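Local coordinates for protein dermonecrotic toxin (PDB 2EBF) that acts as a potent mitogen and bone-resorbing toxin linked to severe atrophic rhinitis in pigs, its C-terminal region carrying a thiol protease-like catalytic triad, at residues N316-V319 with S320-S324; C626-V629 with S630-A634; M357-N360 with E361-E364; Y285-Y288 with P289-F292; S335-Y338 with T339-D342. All blocks are in the same frame, centred on the assembly; numbering follows the deposited sequence.

Contact 1 of 5, residues N316-V319 with S320-S324; sequences NTLV and SDRLS
The guanidinium of Arg322 meets the branch of Leu318 obliquely, with NH1 4.1 Å from Leu318 CG, the two side chains running alongside in a common direction. Bends at chi2 (-111°) and chi3 (-92°) fold the arginine so that its flat end reaches two acids beyond the helix: NH1 pairs with Asp464 and NH2 with Asp181, which together should fix the rotation of the group. The carboxylate of Asp321 comes up to Thr317 from one helical turn later, its OD2 3.4 Å from the methyl CG2, while Thr317 OG1 turns back to Asn313 O. Ser320 OG lies near two carbonyls, 3.3 Å from Asn316 O and 3.4 Å from Thr317 O. Both bonds are weak and compete for one proton. The backbone ladder is regular, with Asp321 N giving a 2.9 Å bond to Thr317 O and Leu323 N a 3.2 Å bond to Val319 O. Val319 CG1 and Leu323 CD1 touch at 4.1 Å, forming an apolar ridge. This is ordinary i to i+4 packing within helix 312-333. The ridge rests on Ala151 of helix 151-164, where Leu323 also meets Phe154, and Phe177 of helix 171-180 packs against both Leu323 and Arg322.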
loop_
_atom_site.group_PDB
_atom_site.type_symbol
_atom_site.label_atom_id
_atom_site.label_comp_id
_atom_site.label_asym_id
_atom_site.label_seq_id
_atom_site.Cartn_x
_atom_site.Cartn_y
_atom_site.Cartn_z
ATOM N N ASN A 316 14.497 1.723 -7.901
ATOM C CA ASN A 316 14.148 0.918 -6.716
ATOM C C ASN A 316 13.241 1.643 -5.727
ATOM O O ASN A 316 12.290 1.068 -5.203
ATOM C CB ASN A 316 15.418 0.445 -5.999
ATOM C CG ASN A 316 16.151 -0.625 -6.767
ATOM O OD1 ASN A 316 15.626 -1.178 -7.734
ATOM N ND2 ASN A 316 17.373 -0.938 -6.332
ATOM N N THR A 317 13.539 2.913 -5.478
ATOM C CA THR A 317 12.739 3.728 -4.568
ATOM C C THR A 317 11.308 3.896 -5.073
ATOM O O THR A 317 10.353 3.825 -4.298
ATOM C CB THR A 317 13.386 5.096 -4.385
ATOM O OG1 THR A 317 14.638 4.915 -3.719
ATOM C CG2 THR A 317 12.480 6.036 -3.568
ATOM N N LEU A 318 11.180 4.123 -6.377
ATOM C CA LEU A 318 9.892 4.280 -7.020
ATOM C C LEU A 318 9.074 2.992 -6.905
ATOM O O LEU A 318 7.890 3.033 -6.596
ATOM C CB LEU A 318 10.120 4.631 -8.483
ATOM C CG LEU A 318 9.164 5.552 -9.242
ATOM C CD1 LEU A 318 8.842 6.842 -8.476
ATOM C CD2 LEU A 318 9.796 5.867 -10.590
ATOM N N VAL A 319 9.718 1.853 -7.145
ATOM C CA VAL A 319 9.054 0.548 -7.021
ATOM C C VAL A 319 8.456 0.323 -5.630
ATOM O O VAL A 319 7.285 -0.049 -5.502
ATOM C CB VAL A 319 10.024 -0.618 -7.368
ATOM C CG1 VAL A 319 9.465 -1.957 -6.890
ATOM C CG2 VAL A 319 10.301 -0.653 -8.857
ATOM N N SER A 320 9.264 0.534 -4.595
ATOM C CA SER A 320 8.827 0.264 -3.235
ATOM C C SER A 320 7.868 1.322 -2.684
ATOM O O SER A 320 6.948 0.990 -1.943
ATOM C CB SER A 320 10.026 0.055 -2.307
ATOM O OG SER A 320 10.809 1.213 -2.237
ATOM N N ASP A 321 8.066 2.586 -3.059
ATOM C CA ASP A 321 7.100 3.633 -2.703
ATOM C C ASP A 321 5.727 3.389 -3.320
ATOM O O ASP A 321 4.713 3.557 -2.652
ATOM C CB ASP A 321 7.608 5.021 -3.108
ATOM C CG ASP A 321 8.721 5.520 -2.200
ATOM O OD1 ASP A 321 9.051 4.820 -1.221
ATOM O OD2 ASP A 321 9.269 6.616 -2.458
ATOM N N ARG A 322 5.698 3.017 -4.596
ATOM C CA ARG A 322 4.431 2.789 -5.295
ATOM C C ARG A 322 3.669 1.621 -4.673
ATOM O O ARG A 322 2.457 1.688 -4.497
ATOM C CB ARG A 322 4.647 2.526 -6.782
ATOM C CG ARG A 322 5.340 3.658 -7.517
ATOM C CD ARG A 322 4.460 4.385 -8.482
ATOM N NE ARG A 322 4.534 3.827 -9.824
ATOM C CZ ARG A 322 4.973 4.452 -10.917
ATOM N NH1 ARG A 322 5.425 5.704 -10.893
ATOM N NH2 ARG A 322 4.963 3.792 -12.062
ATOM N N LEU A 323 4.372 0.550 -4.335
ATOM C CA LEU A 323 3.693 -0.585 -3.707
ATOM C C LEU A 323 3.133 -0.226 -2.337
ATOM O O LEU A 323 2.011 -0.597 -2.003
ATOM C CB LEU A 323 4.618 -1.799 -3.620
ATOM C CG LEU A 323 4.880 -2.433 -4.984
ATOM C CD1 LEU A 323 6.152 -3.234 -4.924
ATOM C CD2 LEU A 323 3.662 -3.300 -5.409
ATOM N N SER A 324 3.917 0.500 -1.546
ATOM C CA SER A 324 3.457 0.953 -0.243
ATOM C C SER A 324 2.278 1.909 -0.357
ATOM O O SER A 324 1.379 1.858 0.463
ATOM C CB SER A 324 4.585 1.657 0.525
ATOM O OG SER A 324 5.673 0.765 0.739
#

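Contact 2 of 5, residues C626-V629 with S630-A634; sequences CDSV and SPKVA. With 2PO (phosphonate), chain D.
Lys632 reaches back along the chain toward Ser628, and its methylene CE lies 3.4 Å from both Ser628 O and Ser628 OG. The lysine is extended through chi2 and chi3, then bent at chi4 (-46°), which swings NZ to the side; NZ stays 4.1 Å from Ser628 OG, and water fills the step. One water donates to Ser628 O and another is bonded to Ser628 OG, each accepting a weak bond from NZ, so the ammonium is tied to the turn only indirectly. On another side of the helix, the side chains of Val629 and Val633 meet at a slant, CG1 of the first 3.8 Å from CG2 of the second, one turn apart, the same step that the bond from Val633 N to Val629 O spans. A further water bridges Asp627 O, which Thr725 OG1 also holds, and Ser630 N, so the backbone NH of Ser630 in the first helical turn has a partner. Ahead of the helix, a type I beta turn from Cys626 to Val629 directs Asp627 N at the phosphonate, giving a 2.9 Å bond to O1P with an N-H...O angle of 158°; Cys626, Asp627 and Ser628 belong to this phosphonate pocket. Ser630 and Val633 pack on Thr667 and Ala669 of strand 660-673. A cysteine just before a helix packed on an antiparallel sheet is consistent with the thiol protease-like triad of this C-terminal region, although here the sulfur is locked to Cys620 in a disulfide and is not a free thiol.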
loop_
_atom_site.group_PDB
_atom_site.type_symbol
_atom_site.label_atom_id
_atom_site.label_comp_id
_atom_site.label_asym_id
_atom_site.label_seq_id
_atom_site.Cartn_x
_atom_site.Cartn_y
_atom_site.Cartn_z
ATOM N N CYS A 626 -12.844 -35.034 29.557
ATOM C CA CYS A 626 -13.755 -33.909 29.728
ATOM C C CYS A 626 -14.430 -33.472 28.430
ATOM O O CYS A 626 -15.032 -32.402 28.374
ATOM C CB CYS A 626 -13.000 -32.722 30.336
ATOM S SG CYS A 626 -11.980 -33.085 31.794
ATOM N N ASP A 627 -14.354 -34.297 27.390
ATOM C CA ASP A 627 -14.801 -33.872 26.049
ATOM C C ASP A 627 -16.290 -33.515 25.924
ATOM O O ASP A 627 -16.676 -32.764 25.020
ATOM C CB ASP A 627 -14.422 -34.908 24.989
ATOM C CG ASP A 627 -12.922 -35.015 24.774
ATOM O OD1 ASP A 627 -12.139 -34.317 25.457
ATOM O OD2 ASP A 627 -12.525 -35.814 23.904
ATOM N N SER A 628 -17.113 -34.043 26.825
ATOM C CA SER A 628 -18.560 -33.803 26.767
ATOM C C SER A 628 -19.044 -32.696 27.715
ATOM O O SER A 628 -20.245 -32.466 27.856
ATOM C CB SER A 628 -19.325 -35.102 27.018
ATOM O OG SER A 628 -19.260 -35.471 28.387
ATOM N N VAL A 629 -18.104 -31.999 28.343
ATOM C CA VAL A 629 -18.443 -30.982 29.336
ATOM C C VAL A 629 -19.088 -29.702 28.775
ATOM O O VAL A 629 -20.066 -29.210 29.348
ATOM C CB VAL A 629 -17.220 -30.654 30.241
ATOM C CG1 VAL A 629 -17.450 -29.374 31.063
ATOM C CG2 VAL A 629 -16.920 -31.837 31.158
ATOM N N SER A 630 -18.566 -29.153 27.677
ATOM C CA SER A 630 -19.079 -27.847 27.202
ATOM C C SER A 630 -20.589 -27.791 26.875
ATOM O O SER A 630 -21.249 -26.813 27.227
ATOM C CB SER A 630 -18.211 -27.207 26.093
ATOM O OG SER A 630 -18.125 -28.003 24.930
ATOM N N PRO A 631 -21.153 -28.824 26.212
ATOM C CA PRO A 631 -22.609 -28.716 26.036
ATOM C C PRO A 631 -23.399 -28.727 27.366
ATOM O O PRO A 631 -24.445 -28.091 27.459
ATOM C CB PRO A 631 -22.953 -29.948 25.178
ATOM C CG PRO A 631 -21.649 -30.343 24.524
ATOM C CD PRO A 631 -20.623 -30.046 25.583
ATOM N N LYS A 632 -22.892 -29.430 28.375
ATOM C CA LYS A 632 -23.543 -29.488 29.684
ATOM C C LYS A 632 -23.465 -28.115 30.362
ATOM O O LYS A 632 -24.424 -27.659 30.996
ATOM C CB LYS A 632 -22.901 -30.560 30.562
ATOM C CG LYS A 632 -22.951 -31.971 29.992
ATOM C CD LYS A 632 -22.150 -32.948 30.853
ATOM C CE LYS A 632 -21.928 -34.298 30.154
ATOM N NZ LYS A 632 -23.157 -34.847 29.506
ATOM N N VAL A 633 -22.319 -27.457 30.227
ATOM C CA VAL A 633 -22.174 -26.089 30.722
ATOM C C VAL A 633 -23.145 -25.141 30.016
ATOM O O VAL A 633 -23.847 -24.370 30.673
ATOM C CB VAL A 633 -20.705 -25.605 30.594
ATOM C CG1 VAL A 633 -20.579 -24.122 30.899
ATOM C CG2 VAL A 633 -19.826 -26.432 31.520
ATOM N N ALA A 634 -23.207 -25.206 28.683
ATOM C CA ALA A 634 -24.134 -24.341 27.942
ATOM C C ALA A 634 -25.593 -24.566 28.369
ATOM O O ALA A 634 -26.366 -23.616 28.479
ATOM C CB ALA A 634 -23.963 -24.519 26.428
HETATM P P 2PO D . -14.776 -38.138 27.418
HETATM O O1P 2PO D . -13.520 -37.096 27.048
HETATM O O2P 2PO D . -16.286 -37.927 26.720
HETATM O O3P 2PO D . -14.506 -39.402 28.485
HETATM O O HOH W 1 -16.551 -30.092 25.850
HETATM O O HOH W 2 -22.345 -33.438 26.559
HETATM O O HOH W 3 -21.247 -37.646 29.098
#

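Contact 3 of 5, residues M357-N360 with E361-E364; sequences MSIN and ERIE
Ser358 OG sits between its own backbone N and carbonyl carbon (chi1 69°), while the rest of the Glu361 chain is stretched out, and these shapes close a capping box at the start of helix 359-370. Glu361 N donates to Ser358 OG at 3.0 Å, and Ser358 N returns a 2.9 Å bond to Glu361 OE2, which it meets from above the carboxylate plane. Two backbone NH groups at the helix start are thereby satisfied by side chains. A bend at chi3 (-95°) lets Arg362 curl back and grip Met357 O side-on with two nitrogens. NH2 stands 2.8 Å from Met357 O and NE 3.0 Å from the same atom, and the oxygen lies close to the guanidinium plane; seen from the carbonyl, however, NE is well above its plane (57°). NE also makes a weak bond to Ser358 O. Ile359 CG1 lies over one face of the guanidinium, with Ile359 CA toward the rim, and Phe354 adds a cation-pi interaction from outside, so the group is pinned in orientation by the carbonyl at its edge and by its packing. Trp537 of strand 537-539 touches both Arg362 and Ile363, bringing the helix start against the edge of the mixed sheet. Against the arginine's aliphatic stem, Met357 doubles back at chi3 until its methyl CE rests 3.9 Å from Arg362 CG.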
loop_
_atom_site.group_PDB
_atom_site.type_symbol
_atom_site.label_atom_id
_atom_site.label_comp_id
_atom_site.label_asym_id
_atom_site.label_seq_id
_atom_site.Cartn_x
_atom_site.Cartn_y
_atom_site.Cartn_z
ATOM N N MET A 357 -33.488 24.447 -5.510
ATOM C CA MET A 357 -32.960 25.615 -4.823
ATOM C C MET A 357 -32.477 26.646 -5.832
ATOM O O MET A 357 -32.019 26.288 -6.920
ATOM C CB MET A 357 -31.789 25.221 -3.918
ATOM C CG MET A 357 -32.198 24.553 -2.617
ATOM S SD MET A 357 -30.791 24.016 -1.631
ATOM C CE MET A 357 -30.262 22.583 -2.548
ATOM N N SER A 358 -32.562 27.922 -5.467
ATOM C CA SER A 358 -31.908 28.967 -6.246
ATOM C C SER A 358 -30.400 28.748 -6.198
ATOM O O SER A 358 -29.904 27.966 -5.376
ATOM C CB SER A 358 -32.247 30.349 -5.696
ATOM O OG SER A 358 -31.645 30.542 -4.433
ATOM N N ILE A 359 -29.671 29.429 -7.077
ATOM C CA ILE A 359 -28.211 29.353 -7.070
ATOM C C ILE A 359 -27.698 29.765 -5.690
ATOM O O ILE A 359 -26.894 29.053 -5.091
ATOM C CB ILE A 359 -27.582 30.199 -8.224
ATOM C CG1 ILE A 359 -27.748 29.456 -9.555
ATOM C CG2 ILE A 359 -26.106 30.506 -7.963
ATOM C CD1 ILE A 359 -27.832 30.365 -10.756
ATOM N N ASN A 360 -28.211 30.879 -5.167
ATOM C CA ASN A 360 -27.761 31.381 -3.868
ATOM C C ASN A 360 -28.095 30.481 -2.683
ATOM O O ASN A 360 -27.313 30.390 -1.739
ATOM C CB ASN A 360 -28.223 32.828 -3.646
ATOM C CG ASN A 360 -27.540 33.791 -4.602
ATOM O OD1 ASN A 360 -26.562 33.419 -5.258
ATOM N ND2 ASN A 360 -28.052 35.014 -4.703
ATOM N N GLU A 361 -29.238 29.804 -2.743
ATOM C CA GLU A 361 -29.628 28.836 -1.710
ATOM C C GLU A 361 -28.692 27.628 -1.745
ATOM O O GLU A 361 -28.286 27.103 -0.698
ATOM C CB GLU A 361 -31.072 28.397 -1.918
ATOM C CG GLU A 361 -32.078 29.427 -1.444
ATOM C CD GLU A 361 -33.504 29.129 -1.885
ATOM O OE1 GLU A 361 -34.423 29.777 -1.337
ATOM O OE2 GLU A 361 -33.709 28.275 -2.778
ATOM N N ARG A 362 -28.350 27.198 -2.958
ATOM C CA ARG A 362 -27.360 26.141 -3.153
ATOM C C ARG A 362 -25.996 26.496 -2.570
ATOM O O ARG A 362 -25.378 25.677 -1.897
ATOM C CB ARG A 362 -27.234 25.787 -4.626
ATOM C CG ARG A 362 -28.259 24.757 -5.076
ATOM C CD ARG A 362 -28.231 24.566 -6.564
ATOM N NE ARG A 362 -29.223 25.391 -7.236
ATOM C CZ ARG A 362 -29.202 25.686 -8.532
ATOM N NH1 ARG A 362 -28.230 25.236 -9.309
ATOM N NH2 ARG A 362 -30.149 26.454 -9.050
ATOM N N ILE A 363 -25.530 27.716 -2.823
ATOM C CA ILE A 363 -24.235 28.156 -2.305
ATOM C C ILE A 363 -24.244 28.215 -0.780
ATOM O O ILE A 363 -23.258 27.819 -0.132
ATOM C CB ILE A 363 -23.815 29.532 -2.876
ATOM C CG1 ILE A 363 -23.687 29.454 -4.406
ATOM C CG2 ILE A 363 -22.520 30.013 -2.205
ATOM C CD1 ILE A 363 -23.508 30.819 -5.103
ATOM N N GLU A 364 -25.349 28.714 -0.222
ATOM C CA GLU A 364 -25.553 28.759 1.227
ATOM C C GLU A 364 -25.552 27.370 1.844
ATOM O O GLU A 364 -24.932 27.161 2.883
ATOM C CB GLU A 364 -26.858 29.479 1.579
ATOM C CG GLU A 364 -26.760 30.991 1.469
ATOM C CD GLU A 364 -28.117 31.683 1.344
ATOM O OE1 GLU A 364 -29.165 31.032 1.562
ATOM O OE2 GLU A 364 -28.129 32.891 1.020
#

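Contact 4 of 5, residues Y285-Y288 with P289-F292; sequences YELY and PFTF
Leu287 O faces two donor groups of Thr291: the backbone N bonds to it at 3.0 Å, lying in the carbonyl plane with an N-H...O angle of 161°, and OG1, 3.2 Å away, may add a second bond. The hydroxyl stands beside its own backbone N (chi1 -55°), the placement that turns it back toward the preceding turn; its other partner is Tyr226 OH, so the destination of its proton is not settled. The side chains of Leu287 and Thr291 run at about a right angle, with Leu287 CG 3.7 Å from OG1. The CD1 branch of Leu287 leads to Phe290, whose own CD1 is 4.2 Å away in an oblique apolar touch. One residue on, Phe292 N donates to Tyr288 O at 3.0 Å, continuing the helical ladder. Pro289, whose nitrogen has no hydrogen to give, takes a place in the first turn of helix 288-300, where a backbone NH is not required for the helical ladder; its CD lies 3.4 Å from Tyr285 O. Glu286, with its positive phi, lays CG over one face of the Tyr288 ring, offset toward the rim, while OE2 accepts from Gly282 N. The helix start packs on helix 234-248, and the preceding loop reaches helix 425-434 through Tyr285. Tyr288 touches Leu241 and Glu244 of helix 234-248, Phe292 packs on Leu238 and Leu242 of the same helix, and Tyr285 OH bonds Asp428 of helix 425-434.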
loop_
_atom_site.group_PDB
_atom_site.type_symbol
_atom_site.label_atom_id
_atom_site.label_comp_id
_atom_site.label_asym_id
_atom_site.label_seq_id
_atom_site.Cartn_x
_atom_site.Cartn_y
_atom_site.Cartn_z
ATOM N N TYR A 285 8.431 30.801 -22.592
ATOM C CA TYR A 285 9.473 29.811 -22.298
ATOM C C TYR A 285 10.147 29.250 -23.556
ATOM O O TYR A 285 10.988 28.337 -23.481
ATOM C CB TYR A 285 8.924 28.719 -21.364
ATOM C CG TYR A 285 8.376 29.300 -20.068
ATOM C CD1 TYR A 285 7.006 29.308 -19.801
ATOM C CD2 TYR A 285 9.234 29.879 -19.126
ATOM C CE1 TYR A 285 6.505 29.861 -18.614
ATOM C CE2 TYR A 285 8.743 30.431 -17.946
ATOM C CZ TYR A 285 7.382 30.413 -17.697
ATOM O OH TYR A 285 6.916 30.964 -16.538
ATOM N N GLU A 286 9.775 29.817 -24.704
ATOM C CA GLU A 286 10.392 29.514 -26.003
ATOM C C GLU A 286 10.283 28.021 -26.357
ATOM O O GLU A 286 9.471 27.302 -25.776
ATOM C CB GLU A 286 11.845 30.019 -26.041
ATOM C CG GLU A 286 12.415 30.288 -27.441
ATOM C CD GLU A 286 11.743 31.442 -28.165
ATOM O OE1 GLU A 286 11.494 32.501 -27.543
ATOM O OE2 GLU A 286 11.478 31.291 -29.375
ATOM N N LEU A 287 11.092 27.552 -27.300
ATOM C CA LEU A 287 10.971 26.176 -27.764
ATOM C C LEU A 287 11.885 25.205 -27.014
ATOM O O LEU A 287 11.619 24.008 -26.988
ATOM C CB LEU A 287 11.228 26.100 -29.277
ATOM C CG LEU A 287 10.656 24.904 -30.057
ATOM C CD1 LEU A 287 9.119 24.905 -30.074
ATOM C CD2 LEU A 287 11.213 24.871 -31.480
ATOM N N TYR A 288 12.928 25.740 -26.379
ATOM C CA TYR A 288 14.088 24.952 -25.928
ATOM C C TYR A 288 13.804 23.784 -24.971
ATOM O O TYR A 288 14.369 22.700 -25.152
ATOM C CB TYR A 288 15.187 25.860 -25.357
ATOM C CG TYR A 288 15.397 27.149 -26.129
ATOM C CD1 TYR A 288 15.391 27.165 -27.524
ATOM C CD2 TYR A 288 15.610 28.350 -25.460
ATOM C CE1 TYR A 288 15.576 28.352 -28.232
ATOM C CE2 TYR A 288 15.803 29.542 -26.155
ATOM C CZ TYR A 288 15.785 29.537 -27.539
ATOM O OH TYR A 288 15.970 30.720 -28.231
ATOM N N PRO A 289 12.939 23.992 -23.953
ATOM C CA PRO A 289 12.650 22.863 -23.066
ATOM C C PRO A 289 11.904 21.771 -23.811
ATOM O O PRO A 289 12.143 20.590 -23.564
ATOM C CB PRO A 289 11.748 23.480 -21.988
ATOM C CG PRO A 289 11.942 24.956 -22.099
ATOM C CD PRO A 289 12.196 25.200 -23.545
ATOM N N PHE A 290 11.019 22.175 -24.720
ATOM C CA PHE A 290 10.233 21.244 -25.523
ATOM C C PHE A 290 11.130 20.425 -26.453
ATOM O O PHE A 290 10.950 19.212 -26.585
ATOM C CB PHE A 290 9.131 21.987 -26.293
ATOM C CG PHE A 290 8.246 21.095 -27.122
ATOM C CD1 PHE A 290 8.307 21.136 -28.514
ATOM C CD2 PHE A 290 7.355 20.215 -26.521
ATOM C CE1 PHE A 290 7.491 20.307 -29.293
ATOM C CE2 PHE A 290 6.537 19.381 -27.289
ATOM C CZ PHE A 290 6.604 19.428 -28.677
ATOM N N THR A 291 12.101 21.094 -27.074
ATOM C CA THR A 291 13.103 20.430 -27.907
ATOM C C THR A 291 13.871 19.399 -27.082
ATOM O O THR A 291 14.004 18.242 -27.489
ATOM C CB THR A 291 14.081 21.455 -28.533
ATOM O OG1 THR A 291 13.339 22.455 -29.247
ATOM C CG2 THR A 291 15.063 20.768 -29.491
ATOM N N PHE A 292 14.355 19.834 -25.918
ATOM C CA PHE A 292 15.080 18.979 -24.982
ATOM C C PHE A 292 14.276 17.734 -24.593
ATOM O O PHE A 292 14.795 16.616 -24.633
ATOM C CB PHE A 292 15.469 19.790 -23.739
ATOM C CG PHE A 292 16.041 18.963 -22.621
ATOM C CD1 PHE A 292 17.402 18.663 -22.585
ATOM C CD2 PHE A 292 15.217 18.486 -21.598
ATOM C CE1 PHE A 292 17.938 17.895 -21.550
ATOM C CE2 PHE A 292 15.741 17.720 -20.556
ATOM C CZ PHE A 292 17.105 17.423 -20.531
#

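Contact 5 of 5, residues S335-Y338 with T339-D342; sequences SFDY and TPWD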
loop_
_atom_site.group_PDB
_atom_site.type_symbol
_atom_site.label_atom_id
_atom_site.label_comp_id
_atom_site.label_asym_id
_atom_site.label_seq_id
_atom_site.Cartn_x
_atom_site.Cartn_y
_atom_site.Cartn_z
ATOM N N SER A 335 -14.156 -1.811 3.607
ATOM C CA SER A 335 -15.342 -1.563 4.419
ATOM C C SER A 335 -15.726 -0.075 4.462
ATOM O O SER A 335 -16.171 0.429 5.503
ATOM C CB SER A 335 -15.149 -2.122 5.841
ATOM O OG SER A 335 -15.115 -3.548 5.816
ATOM N N PHE A 336 -15.533 0.644 3.355
ATOM C CA PHE A 336 -16.023 2.021 3.314
ATOM C C PHE A 336 -17.534 1.933 3.357
ATOM O O PHE A 336 -18.129 1.170 2.602
ATOM C CB PHE A 336 -15.565 2.795 2.070
ATOM C CG PHE A 336 -16.069 4.216 2.040
ATOM C CD1 PHE A 336 -15.395 5.218 2.738
ATOM C CD2 PHE A 336 -17.233 4.546 1.358
ATOM C CE1 PHE A 336 -15.867 6.532 2.739
ATOM C CE2 PHE A 336 -17.718 5.858 1.344
ATOM C CZ PHE A 336 -17.033 6.855 2.039
ATOM N N ASP A 337 -18.150 2.688 4.263
ATOM C CA ASP A 337 -19.601 2.691 4.383
ATOM C C ASP A 337 -20.175 3.857 3.576
ATOM O O ASP A 337 -19.949 5.020 3.910
ATOM C CB ASP A 337 -20.013 2.782 5.860
ATOM C CG ASP A 337 -21.516 2.673 6.072
ATOM O OD1 ASP A 337 -22.255 2.280 5.145
ATOM O OD2 ASP A 337 -21.962 2.956 7.200
ATOM N N TYR A 338 -20.900 3.522 2.509
ATOM C CA TYR A 338 -21.567 4.510 1.662
ATOM C C TYR A 338 -22.892 5.001 2.243
ATOM O O TYR A 338 -23.502 5.928 1.707
ATOM C CB TYR A 338 -21.876 3.914 0.301
ATOM C CG TYR A 338 -20.740 3.888 -0.683
ATOM C CD1 TYR A 338 -19.895 2.788 -0.763
ATOM C CD2 TYR A 338 -20.548 4.941 -1.577
ATOM C CE1 TYR A 338 -18.857 2.739 -1.704
ATOM C CE2 TYR A 338 -19.519 4.904 -2.521
ATOM C CZ TYR A 338 -18.682 3.806 -2.575
ATOM O OH TYR A 338 -17.673 3.766 -3.507
ATOM N N THR A 339 -23.344 4.370 3.326
ATOM C CA THR A 339 -24.630 4.720 3.943
ATOM C C THR A 339 -24.789 6.211 4.320
ATOM O O THR A 339 -25.788 6.833 3.947
ATOM C CB THR A 339 -24.965 3.744 5.118
ATOM O OG1 THR A 339 -25.360 2.489 4.560
ATOM C CG2 THR A 339 -26.109 4.274 5.975
ATOM N N PRO A 340 -23.824 6.794 5.061
ATOM C CA PRO A 340 -23.989 8.204 5.400
ATOM C C PRO A 340 -24.107 9.115 4.177
ATOM O O PRO A 340 -24.965 10.003 4.159
ATOM C CB PRO A 340 -22.719 8.532 6.198
ATOM C CG PRO A 340 -22.259 7.213 6.714
ATOM C CD PRO A 340 -22.599 6.229 5.655
ATOM N N TRP A 341 -23.280 8.881 3.159
ATOM C CA TRP A 341 -23.285 9.736 1.967
ATOM C C TRP A 341 -24.571 9.573 1.155
ATOM O O TRP A 341 -25.188 10.566 0.741
ATOM C CB TRP A 341 -22.046 9.477 1.098
ATOM C CG TRP A 341 -21.853 10.508 -0.006
ATOM C CD1 TRP A 341 -21.122 11.677 0.064
ATOM C CD2 TRP A 341 -22.390 10.454 -1.327
ATOM N NE1 TRP A 341 -21.182 12.342 -1.132
ATOM C CE2 TRP A 341 -21.951 11.614 -2.006
ATOM C CE3 TRP A 341 -23.203 9.531 -2.013
ATOM C CZ2 TRP A 341 -22.305 11.882 -3.333
ATOM C CZ3 TRP A 341 -23.553 9.798 -3.319
ATOM C CH2 TRP A 341 -23.100 10.966 -3.975
ATOM N N ASP A 342 -24.968 8.321 0.930
ATOM C CA ASP A 342 -26.202 8.014 0.207
ATOM C C ASP A 342 -27.456 8.581 0.891
ATOM O O ASP A 342 -28.434 8.906 0.214
ATOM C CB ASP A 342 -26.351 6.501 0.005
ATOM C CG ASP A 342 -25.548 5.974 -1.183
ATOM O OD1 ASP A 342 -25.228 6.753 -2.117
ATOM O OD2 ASP A 342 -25.244 4.759 -1.192
HETATM O O HOH W 4 -20.679 7.512 3.241
#
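Asp337 caps the start of helix 339-345 in an Asx turn: its OD1 accepts from Thr339 N at 3.0 Å, two residues ahead. With CG anti to the backbone N (chi1 -175°), the carboxylate swings forward over the turn, and the NH meets it from well above its plane (63°) rather than at its rim. The same acid stands across the proline ring at about a right angle, OD2 being 3.7 Å from Pro340 CD. The first helical bond follows, from Asp342 N to Tyr338 O at 2.9 Å and almost straight. Between these two links, a water donates to Asp337 O at 2.7 Å and accepts from Trp341 N at 2.9 Å, bridging the loop to the first turn of the helix. Around this shell lie aromatic rings that join the turn to the rest of the domain. An edge of Phe336 comes to one face of Tyr338, CD2 lying 3.8 Å above the tyrosine plane, and Phe336 also meets Tyr523. Tyr338 OH is bonded to Ser509 OG, Trp341 NE1 to Ile526 O, and both rings touch Gln522 of helix 520-524, so the surface turn is tied to the segment that precedes strand 528-531. The salt bridge from Arg547 to Asp342 OD2 would tend to favour the charged form of the acid; Arg547 also touches Tyr338. Asp342 OD1 lies in plane at the edge of the Trp341 indole, while its OD2 is 3.8 Å from Tyr338 CB.

In the fold
Contacts 4, 1, 5 and 3 follow one another in that order along the region of the C2 family, and contact 2 stands apart in the C3 region with the phosphonate. None touches another. Contacts 1 and 5 belong to consecutive helices, their nearest atoms about 16 Å apart, and contact 5 is closest to contact 3, about 13 Å between nearest atoms. The centre of contact 1 lies about 9 Å from the chain centre; separately, the side chain of Asn316 is about 7 Å from a bound glucose. Contact 2 is about 43 Å from contact 5 and 83 Å from contact 4 between centres, so the four C2 contacts are remote from the phosphonate pocket.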